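ADP-ribosylation factor guanine nucleotide-exchange factor SEC7 (Saccharomyces cerevisiae, PDB 4OIY) activates ARF1 at the trans-Golgi network through its Sec7 domain, the part in this structure, by guanine nucleotide exchange needed for vesicle formation. Local coordinates at residues 17-22 / 45-50; 60-63 / 69-72; 75-80 / 97-102. All blocks are in the same frame, centred on the assembly; numbering follows the deposited sequence.

How the interactions relate
From the N terminus, helix 11-21 runs into helix 23-32, and interaction 1 closes the first loop where helix 41-50 returns to helix 11-21. Interaction 2 brings together consecutive helices 56-64 and 68-79, five residues separating the two segments. Interaction 3 then joins helix 68-79 to the segment that follows helix 88-96. The three loops come in series, none inside or across another, yet their side chains merge. Leu48 of interaction 1 packs on Leu63 of interaction 2, Leu63 on Phe77 of interaction 3, and Gly60 on Phe99. Lys46 and Glu80 add a salt bridge between 45-50 and 75-80. Together they tie four helices and the loop before helix 105-122.

Interaction 1: 17-22 / 45-50; sequences AIFNNK and AKWLLE
Helices 11-21 and 41-50 come no closer here than 10.1 Å between the CA atoms of Phe19 and Leu48, so long side chains must bridge the gap. Phe19 reaches across from the first helix, its CG anti to the backbone N (chi1 178°), which carries the ring away from its own helix toward the other. Trp47 comes to meet it with the same first torsion, and the two run alongside in opposite senses. The six-membered part of the indole turns its edge to the face of the phenyl ring in a tilted edge-to-face pair, planes at 62° and centroids 5.6 Å apart. The leading atom is Trp47 CZ3, over that face and 3.9 Å from Phe19 CD2. Leu48 crosses Phe19 at about a right angle, and its CD2 methyl lies 3.5 Å from Phe19 CZ. Ala26 of helix 23-32 and Val59 of helix 56-64 also touch the phenylalanine, while Leu30 and Leu36 pack on the tryptophan. Without the ring, as with an alanine here, the Trp47 edge and the Leu48 methyl would probably lose their aromatic partner and a gap open between the helices. No hydrogen bond spans the two segments: this junction in the N-terminal part of the Sec7 domain is joined by buried apolar and aromatic contact.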
loop_
_atom_site.group_PDB
_atom_site.type_symbol
_atom_site.label_atom_id
_atom_site.label_comp_id
_atom_site.label_asym_id
_atom_site.label_seq_id
_atom_site.Cartn_x
_atom_site.Cartn_y
_atom_site.Cartn_z
ATOM N N ALA A 17 5.335 16.205 -13.545
ATOM C CA ALA A 17 6.609 16.720 -13.042
ATOM C C ALA A 17 6.399 17.616 -11.822
ATOM O O ALA A 17 7.152 17.522 -10.844
ATOM C CB ALA A 17 7.356 17.472 -14.138
ATOM N N ILE A 18 5.374 18.463 -11.870
ATOM C CA ILE A 18 5.045 19.321 -10.728
ATOM C C ILE A 18 4.681 18.442 -9.534
ATOM O O ILE A 18 5.145 18.684 -8.421
ATOM C CB ILE A 18 3.899 20.304 -11.053
ATOM C CG1 ILE A 18 4.338 21.291 -12.137
ATOM C CG2 ILE A 18 3.467 21.070 -9.807
ATOM C CD1 ILE A 18 3.193 22.061 -12.752
ATOM N N PHE A 19 3.881 17.407 -9.769
ATOM C CA PHE A 19 3.477 16.508 -8.679
ATOM C C PHE A 19 4.685 15.839 -8.042
ATOM O O PHE A 19 4.789 15.758 -6.826
ATOM C CB PHE A 19 2.509 15.426 -9.166
ATOM C CG PHE A 19 2.114 14.454 -8.088
ATOM C CD1 PHE A 19 2.862 13.312 -7.840
ATOM C CD2 PHE A 19 1.016 14.712 -7.291
ATOM C CE1 PHE A 19 2.503 12.439 -6.824
ATOM C CE2 PHE A 19 0.650 13.843 -6.280
ATOM C CZ PHE A 19 1.395 12.706 -6.042
ATOM N N ASN A 20 5.587 15.328 -8.868
ATOM C CA ASN A 20 6.731 14.590 -8.355
ATOM C C ASN A 20 7.676 15.491 -7.569
ATOM O O ASN A 20 8.383 15.019 -6.682
ATOM C CB ASN A 20 7.475 13.875 -9.487
ATOM C CG ASN A 20 6.716 12.676 -10.028
ATOM O OD1 ASN A 20 5.887 12.081 -9.344
ATOM N ND2 ASN A 20 7.007 12.307 -11.268
ATOM N N ASN A 21 7.675 16.779 -7.890
ATOM C CA ASN A 21 8.460 17.762 -7.156
ATOM C C ASN A 21 7.782 18.160 -5.841
ATOM O O ASN A 21 8.439 18.269 -4.802
ATOM C CB ASN A 21 8.692 18.995 -8.025
ATOM C CG ASN A 21 9.491 20.068 -7.315
ATOM O OD1 ASN A 21 10.696 19.919 -7.084
ATOM N ND2 ASN A 21 8.823 21.159 -6.961
ATOM N N LYS A 22 6.478 18.411 -5.894
ATOM C CA LYS A 22 5.733 18.791 -4.699
ATOM C C LYS A 22 4.267 18.457 -4.896
ATOM O O LYS A 22 3.533 19.242 -5.481
ATOM C CB LYS A 22 5.897 20.279 -4.376
ATOM C CG LYS A 22 5.229 20.657 -3.058
ATOM C CD LYS A 22 5.865 21.843 -2.355
ATOM C CE LYS A 22 7.256 21.535 -1.830
ATOM N NZ LYS A 22 7.461 20.214 -1.189
ATOM N N ALA A 45 -7.489 10.539 -5.136
ATOM C CA ALA A 45 -7.117 9.119 -5.060
ATOM C C ALA A 45 -7.213 8.422 -6.420
ATOM O O ALA A 45 -6.317 7.678 -6.812
ATOM C CB ALA A 45 -7.985 8.396 -4.039
ATOM N N LYS A 46 -8.301 8.668 -7.145
ATOM C CA LYS A 46 -8.473 8.049 -8.452
ATOM C C LYS A 46 -7.381 8.493 -9.428
ATOM O O LYS A 46 -6.832 7.673 -10.172
ATOM C CB LYS A 46 -9.861 8.364 -9.010
ATOM C CG LYS A 46 -10.973 7.572 -8.344
ATOM C CD LYS A 46 -12.328 7.920 -8.951
ATOM C CE LYS A 46 -13.465 7.139 -8.313
ATOM N NZ LYS A 46 -13.511 5.737 -8.797
ATOM N N TRP A 47 -7.049 9.782 -9.407
ATOM C CA TRP A 47 -5.986 10.308 -10.268
ATOM C C TRP A 47 -4.626 9.667 -9.949
ATOM O O TRP A 47 -3.876 9.301 -10.858
ATOM C CB TRP A 47 -5.911 11.839 -10.180
ATOM C CG TRP A 47 -4.934 12.440 -11.168
ATOM C CD1 TRP A 47 -5.166 12.737 -12.486
ATOM C CD2 TRP A 47 -3.575 12.804 -10.911
ATOM N NE1 TRP A 47 -4.034 13.268 -13.058
ATOM C CE2 TRP A 47 -3.038 13.307 -12.118
ATOM C CE3 TRP A 47 -2.756 12.746 -9.779
ATOM C CZ2 TRP A 47 -1.723 13.758 -12.218
ATOM C CZ3 TRP A 47 -1.446 13.201 -9.884
ATOM C CH2 TRP A 47 -0.946 13.695 -11.090
ATOM N N LEU A 48 -4.316 9.503 -8.667
ATOM C CA LEU A 48 -3.078 8.825 -8.267
ATOM C C LEU A 48 -2.989 7.418 -8.863
ATOM O O LEU A 48 -1.935 7.019 -9.367
ATOM C CB LEU A 48 -2.954 8.769 -6.737
ATOM C CG LEU A 48 -2.816 10.117 -6.012
ATOM C CD1 LEU A 48 -2.795 9.935 -4.502
ATOM C CD2 LEU A 48 -1.587 10.880 -6.477
ATOM N N LEU A 49 -4.098 6.682 -8.835
ATOM C CA LEU A 49 -4.108 5.287 -9.293
ATOM C C LEU A 49 -4.195 5.121 -10.808
ATOM O O LEU A 49 -3.717 4.121 -11.356
ATOM C CB LEU A 49 -5.254 4.526 -8.628
ATOM C CG LEU A 49 -4.993 4.207 -7.152
ATOM C CD1 LEU A 49 -6.277 3.824 -6.435
ATOM C CD2 LEU A 49 -3.955 3.100 -7.008
ATOM N N GLU A 50 -4.794 6.095 -11.483
ATOM C CA GLU A 50 -5.023 6.009 -12.930
ATOM C C GLU A 50 -3.832 6.530 -13.743
ATOM O O GLU A 50 -3.641 6.141 -14.900
ATOM C CB GLU A 50 -6.291 6.794 -13.306
ATOM C CG GLU A 50 -7.610 6.028 -13.227
ATOM C CD GLU A 50 -7.818 5.233 -11.945
ATOM O OE1 GLU A 50 -8.642 5.661 -11.109
ATOM O OE2 GLU A 50 -7.186 4.162 -11.781
#

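Interaction 2: 60-63 / 69-72; sequences GDYL and KNIA
Helices 56-64 and 68-79 approach closely near the turn that connects them, with the CA atoms of Leu63 and Asn70 5.6 Å apart and the backbone oxygens of the same two residues, Leu63 O and Asn70 O, at 3.8 Å. The CB of Asn70 is directed toward the preceding helix, and its amide group lies beside the backbone carbonyl of Tyr62, with Asn70 CG 3.6 Å from Tyr62 O. The end of the Asn70 side chain also comes near the CD1 and CE1 side of the Tyr62 ring; the two side chains cross at about a right angle, and the ring and amide planes stand 80° apart. Tyr62 holds its CG anti to the backbone N (chi1 179°), a setting that swings the ring out beside its own carbonyl, where the ring and the carbonyl oxygen both meet Asn70. The arrangement is two consecutive helices joined by a short turn, within the all-helical Sec7 domain. Asp67, in the turn, accepts a hydrogen bond through OD1 from the backbone N of Lys69 at the start of the second helix. On its other contacts the tyrosine reaches Ile44 of helix 41-50 and Pro23 and Ile27 of helix 23-32. The CB of Leu63 points away from 69-72, and its side chain packs on Ile73, Met74 and Phe77 further along helix 68-79 and on Phe111 of helix 105-122.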
loop_
_atom_site.group_PDB
_atom_site.type_symbol
_atom_site.label_atom_id
_atom_site.label_comp_id
_atom_site.label_asym_id
_atom_site.label_seq_id
_atom_site.Cartn_x
_atom_site.Cartn_y
_atom_site.Cartn_z
ATOM N N GLY A 60 3.710 7.933 -1.997
ATOM C CA GLY A 60 3.647 7.387 -0.649
ATOM C C GLY A 60 3.806 8.465 0.404
ATOM O O GLY A 60 3.110 8.472 1.420
ATOM N N ASP A 61 4.733 9.384 0.172
ATOM C CA ASP A 61 4.958 10.468 1.121
ATOM C C ASP A 61 3.737 11.389 1.192
ATOM O O ASP A 61 3.373 11.844 2.271
ATOM C CB ASP A 61 6.231 11.232 0.753
ATOM C CG ASP A 61 7.509 10.504 1.181
ATOM O OD1 ASP A 61 7.459 9.336 1.602
ATOM O OD2 ASP A 61 8.584 11.126 1.118
ATOM N N TYR A 62 3.089 11.626 0.057
ATOM C CA TYR A 62 1.889 12.455 -0.009
ATOM C C TYR A 62 0.737 11.796 0.754
ATOM O O TYR A 62 0.072 12.438 1.558
ATOM C CB TYR A 62 1.523 12.683 -1.474
ATOM C CG TYR A 62 0.279 13.502 -1.734
ATOM C CD1 TYR A 62 0.148 14.790 -1.240
ATOM C CD2 TYR A 62 -0.747 13.001 -2.525
ATOM C CE1 TYR A 62 -0.973 15.549 -1.518
ATOM C CE2 TYR A 62 -1.875 13.750 -2.803
ATOM C CZ TYR A 62 -1.983 15.019 -2.286
ATOM O OH TYR A 62 -3.100 15.768 -2.573
ATOM N N LEU A 63 0.521 10.512 0.509
ATOM C CA LEU A 63 -0.527 9.773 1.203
ATOM C C LEU A 63 -0.239 9.614 2.690
ATOM O O LEU A 63 -1.171 9.456 3.490
ATOM C CB LEU A 63 -0.698 8.383 0.586
ATOM C CG LEU A 63 -1.191 8.331 -0.862
ATOM C CD1 LEU A 63 -1.217 6.879 -1.300
ATOM C CD2 LEU A 63 -2.548 8.997 -1.022
ATOM N N LYS A 69 -6.428 15.989 5.900
ATOM C CA LYS A 69 -6.803 15.939 4.478
ATOM C C LYS A 69 -6.045 14.847 3.723
ATOM O O LYS A 69 -6.622 14.139 2.903
ATOM C CB LYS A 69 -6.584 17.281 3.780
ATOM C CG LYS A 69 -7.538 18.373 4.229
ATOM C CD LYS A 69 -7.557 19.532 3.249
ATOM C CE LYS A 69 -8.106 20.797 3.891
ATOM N NZ LYS A 69 -7.086 21.482 4.735
ATOM N N ASN A 70 -4.758 14.697 4.010
ATOM C CA ASN A 70 -3.959 13.664 3.356
ATOM C C ASN A 70 -4.394 12.288 3.838
ATOM O O ASN A 70 -4.426 11.331 3.066
ATOM C CB ASN A 70 -2.475 13.866 3.623
ATOM C CG ASN A 70 -1.929 15.105 2.946
ATOM O OD1 ASN A 70 -1.137 15.013 1.999
ATOM N ND2 ASN A 70 -2.346 16.265 3.414
ATOM N N ILE A 71 -4.737 12.194 5.121
ATOM C CA ILE A 71 -5.252 10.940 5.668
ATOM C C ILE A 71 -6.537 10.546 4.930
ATOM O O ILE A 71 -6.724 9.384 4.579
ATOM C CB ILE A 71 -5.464 11.021 7.206
ATOM C CG1 ILE A 71 -4.107 11.128 7.918
ATOM C CG2 ILE A 71 -6.224 9.798 7.712
ATOM C CD1 ILE A 71 -4.193 11.440 9.394
ATOM N N ALA A 72 -7.408 11.517 4.685
ATOM C CA ALA A 72 -8.655 11.278 3.957
ATOM C C ALA A 72 -8.396 10.790 2.527
ATOM O O ALA A 72 -9.067 9.867 2.054
ATOM C CB ALA A 72 -9.516 12.534 3.962
#

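Interaction 3: 75-80 / 97-102; sequences HAFVDE and QSFRLP
Phe77 has its CG anti to the backbone N (chi1 -180°), extending the ring from helix 68-79 toward the segment after helix 88-96, while Phe99 CG sits between its backbone N and carbonyl carbon (chi1 69°), placing the ring against Phe77. The ring end does the touching on the helix side: Phe77 CE2 lies 3.9 Å from Phe99 CD1. The two side chains pass at a slant, their ring planes at 88° and their centroids 6.0 Å apart, an oblique approach of two nearly perpendicular rings. Ser98 OG approaches the edge of the Phe77 ring near its plane, 3.5 Å from Phe77 CZ and 3.6 Å from Phe77 CE2. This is van der Waals contact between a polar atom and ring carbons; the polar need of the hydroxyl is met within its own neighbourhood, by a hydrogen bond to the backbone oxygen of Phe95. That bond probably helps hold Ser98 OG in place as the chain leaves helix 88-96.

The centre of the contact lies about 4 Å from the centre of the chain and joins two parts of the all-helical Sec7 domain, helix 68-79 and the irregular segment leading into helix 105-122. Phe99 is held in an aromatic cluster, its ring stacked with that of Phe111 in helix 105-122 and edge-to-face with that of Phe95 in helix 88-96. Leu49 of helix 41-50 packs on Phe77, and Val59 of helix 56-64 touches Phe99. Asp79 OD1 forms a salt bridge with Lys114 of helix 105-122.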
loop_
_atom_site.group_PDB
_atom_site.type_symbol
_atom_site.label_atom_id
_atom_site.label_comp_id
_atom_site.label_asym_id
_atom_site.label_seq_id
_atom_site.Cartn_x
_atom_site.Cartn_y
_atom_site.Cartn_z
ATOM N N HIS A 75 -7.234 7.220 2.743
ATOM C CA HIS A 75 -8.353 6.310 2.958
ATOM C C HIS A 75 -9.111 6.053 1.653
ATOM O O HIS A 75 -9.461 4.902 1.341
ATOM C CB HIS A 75 -9.263 6.828 4.058
ATOM C CG HIS A 75 -8.649 6.737 5.423
ATOM N ND1 HIS A 75 -9.185 7.366 6.526
ATOM C CD2 HIS A 75 -7.538 6.098 5.857
ATOM C CE1 HIS A 75 -8.438 7.105 7.584
ATOM N NE2 HIS A 75 -7.434 6.332 7.205
ATOM N N ALA A 76 -9.326 7.114 0.880
ATOM C CA ALA A 76 -9.964 6.980 -0.435
ATOM C C ALA A 76 -9.120 6.126 -1.381
ATOM O O ALA A 76 -9.646 5.354 -2.161
ATOM C CB ALA A 76 -10.210 8.343 -1.059
ATOM N N PHE A 77 -7.808 6.275 -1.307
ATOM C CA PHE A 77 -6.886 5.510 -2.146
ATOM C C PHE A 77 -7.064 4.013 -1.872
ATOM O O PHE A 77 -7.248 3.227 -2.800
ATOM C CB PHE A 77 -5.464 6.002 -1.838
ATOM C CG PHE A 77 -4.362 5.336 -2.614
ATOM C CD1 PHE A 77 -3.956 5.845 -3.840
ATOM C CD2 PHE A 77 -3.670 4.263 -2.072
ATOM C CE1 PHE A 77 -2.908 5.269 -4.533
ATOM C CE2 PHE A 77 -2.628 3.671 -2.769
ATOM C CZ PHE A 77 -2.241 4.187 -3.994
ATOM N N VAL A 78 -7.039 3.631 -0.597
ATOM C CA VAL A 78 -7.247 2.230 -0.215
ATOM C C VAL A 78 -8.641 1.766 -0.646
ATOM O O VAL A 78 -8.797 0.641 -1.100
ATOM C CB VAL A 78 -7.041 1.982 1.299
ATOM C CG1 VAL A 78 -7.172 0.499 1.620
ATOM C CG2 VAL A 78 -5.671 2.482 1.743
ATOM N N ASP A 79 -9.633 2.645 -0.534
ATOM C CA ASP A 79 -11.013 2.298 -0.904
ATOM C C ASP A 79 -11.186 1.961 -2.382
ATOM O O ASP A 79 -12.167 1.307 -2.740
ATOM C CB ASP A 79 -11.990 3.431 -0.559
ATOM C CG ASP A 79 -12.346 3.487 0.909
ATOM O OD1 ASP A 79 -12.028 2.548 1.670
ATOM O OD2 ASP A 79 -12.979 4.498 1.300
ATOM N N GLU A 80 -10.270 2.419 -3.236
ATOM C CA GLU A 80 -10.322 2.117 -4.672
ATOM C C GLU A 80 -9.889 0.692 -5.016
ATOM O O GLU A 80 -10.169 0.206 -6.109
ATOM C CB GLU A 80 -9.475 3.119 -5.457
ATOM C CG GLU A 80 -10.047 4.521 -5.426
ATOM C CD GLU A 80 -11.386 4.597 -6.131
ATOM O OE1 GLU A 80 -11.459 4.166 -7.297
ATOM O OE2 GLU A 80 -12.357 5.075 -5.514
ATOM N N GLN A 97 2.745 -2.518 -4.001
ATOM C CA GLN A 97 3.452 -2.247 -5.252
ATOM C C GLN A 97 2.913 -0.978 -5.938
ATOM O O GLN A 97 3.389 -0.599 -7.024
ATOM C CB GLN A 97 3.362 -3.467 -6.182
ATOM C CG GLN A 97 4.183 -4.647 -5.679
ATOM C CD GLN A 97 4.163 -5.849 -6.615
ATOM O OE1 GLN A 97 3.313 -5.954 -7.500
ATOM N NE2 GLN A 97 5.104 -6.766 -6.411
ATOM N N SER A 98 1.934 -0.315 -5.313
ATOM C CA SER A 98 1.340 0.916 -5.869
ATOM C C SER A 98 1.890 2.233 -5.294
ATOM O O SER A 98 1.562 3.310 -5.797
ATOM C CB SER A 98 -0.183 0.893 -5.704
ATOM O OG SER A 98 -0.586 1.113 -4.362
ATOM N N PHE A 99 2.684 2.154 -4.230
ATOM C CA PHE A 99 3.315 3.320 -3.609
ATOM C C PHE A 99 4.452 2.826 -2.710
ATOM O O PHE A 99 4.527 1.642 -2.391
ATOM C CB PHE A 99 2.299 4.107 -2.774
ATOM C CG PHE A 99 1.855 3.379 -1.539
ATOM C CD1 PHE A 99 0.906 2.378 -1.608
ATOM C CD2 PHE A 99 2.406 3.678 -0.309
ATOM C CE1 PHE A 99 0.510 1.691 -0.468
ATOM C CE2 PHE A 99 2.018 3.004 0.834
ATOM C CZ PHE A 99 1.064 2.008 0.761
ATOM N N ARG A 100 5.341 3.731 -2.313
ATOM C CA ARG A 100 6.371 3.406 -1.326
ATOM C C ARG A 100 5.939 3.817 0.070
ATOM O O ARG A 100 5.619 4.978 0.309
ATOM C CB ARG A 100 7.677 4.122 -1.660
ATOM C CG ARG A 100 8.840 3.699 -0.778
ATOM C CD ARG A 100 10.122 4.431 -1.123
ATOM N NE ARG A 100 10.216 5.742 -0.488
ATOM C CZ ARG A 100 11.295 6.525 -0.519
ATOM N NH1 ARG A 100 12.386 6.149 -1.173
ATOM N NH2 ARG A 100 11.272 7.694 0.101
ATOM N N LEU A 101 5.929 2.860 1.000
ATOM C CA LEU A 101 5.635 3.169 2.391
ATOM C C LEU A 101 6.625 4.203 2.911
ATOM O O LEU A 101 7.821 4.083 2.636
ATOM C CB LEU A 101 5.709 1.916 3.276
ATOM C CG LEU A 101 4.489 0.987 3.276
ATOM C CD1 LEU A 101 4.860 -0.327 3.932
ATOM C CD2 LEU A 101 3.300 1.608 3.983
ATOM N N PRO A 102 6.127 5.221 3.644
ATOM C CA PRO A 102 7.011 6.167 4.329
ATOM C C PRO A 102 7.832 5.498 5.414
ATOM O O PRO A 102 7.650 4.308 5.713
ATOM C CB PRO A 102 6.049 7.157 4.982
ATOM C CG PRO A 102 4.781 7.039 4.224
ATOM C CD PRO A 102 4.713 5.618 3.757
#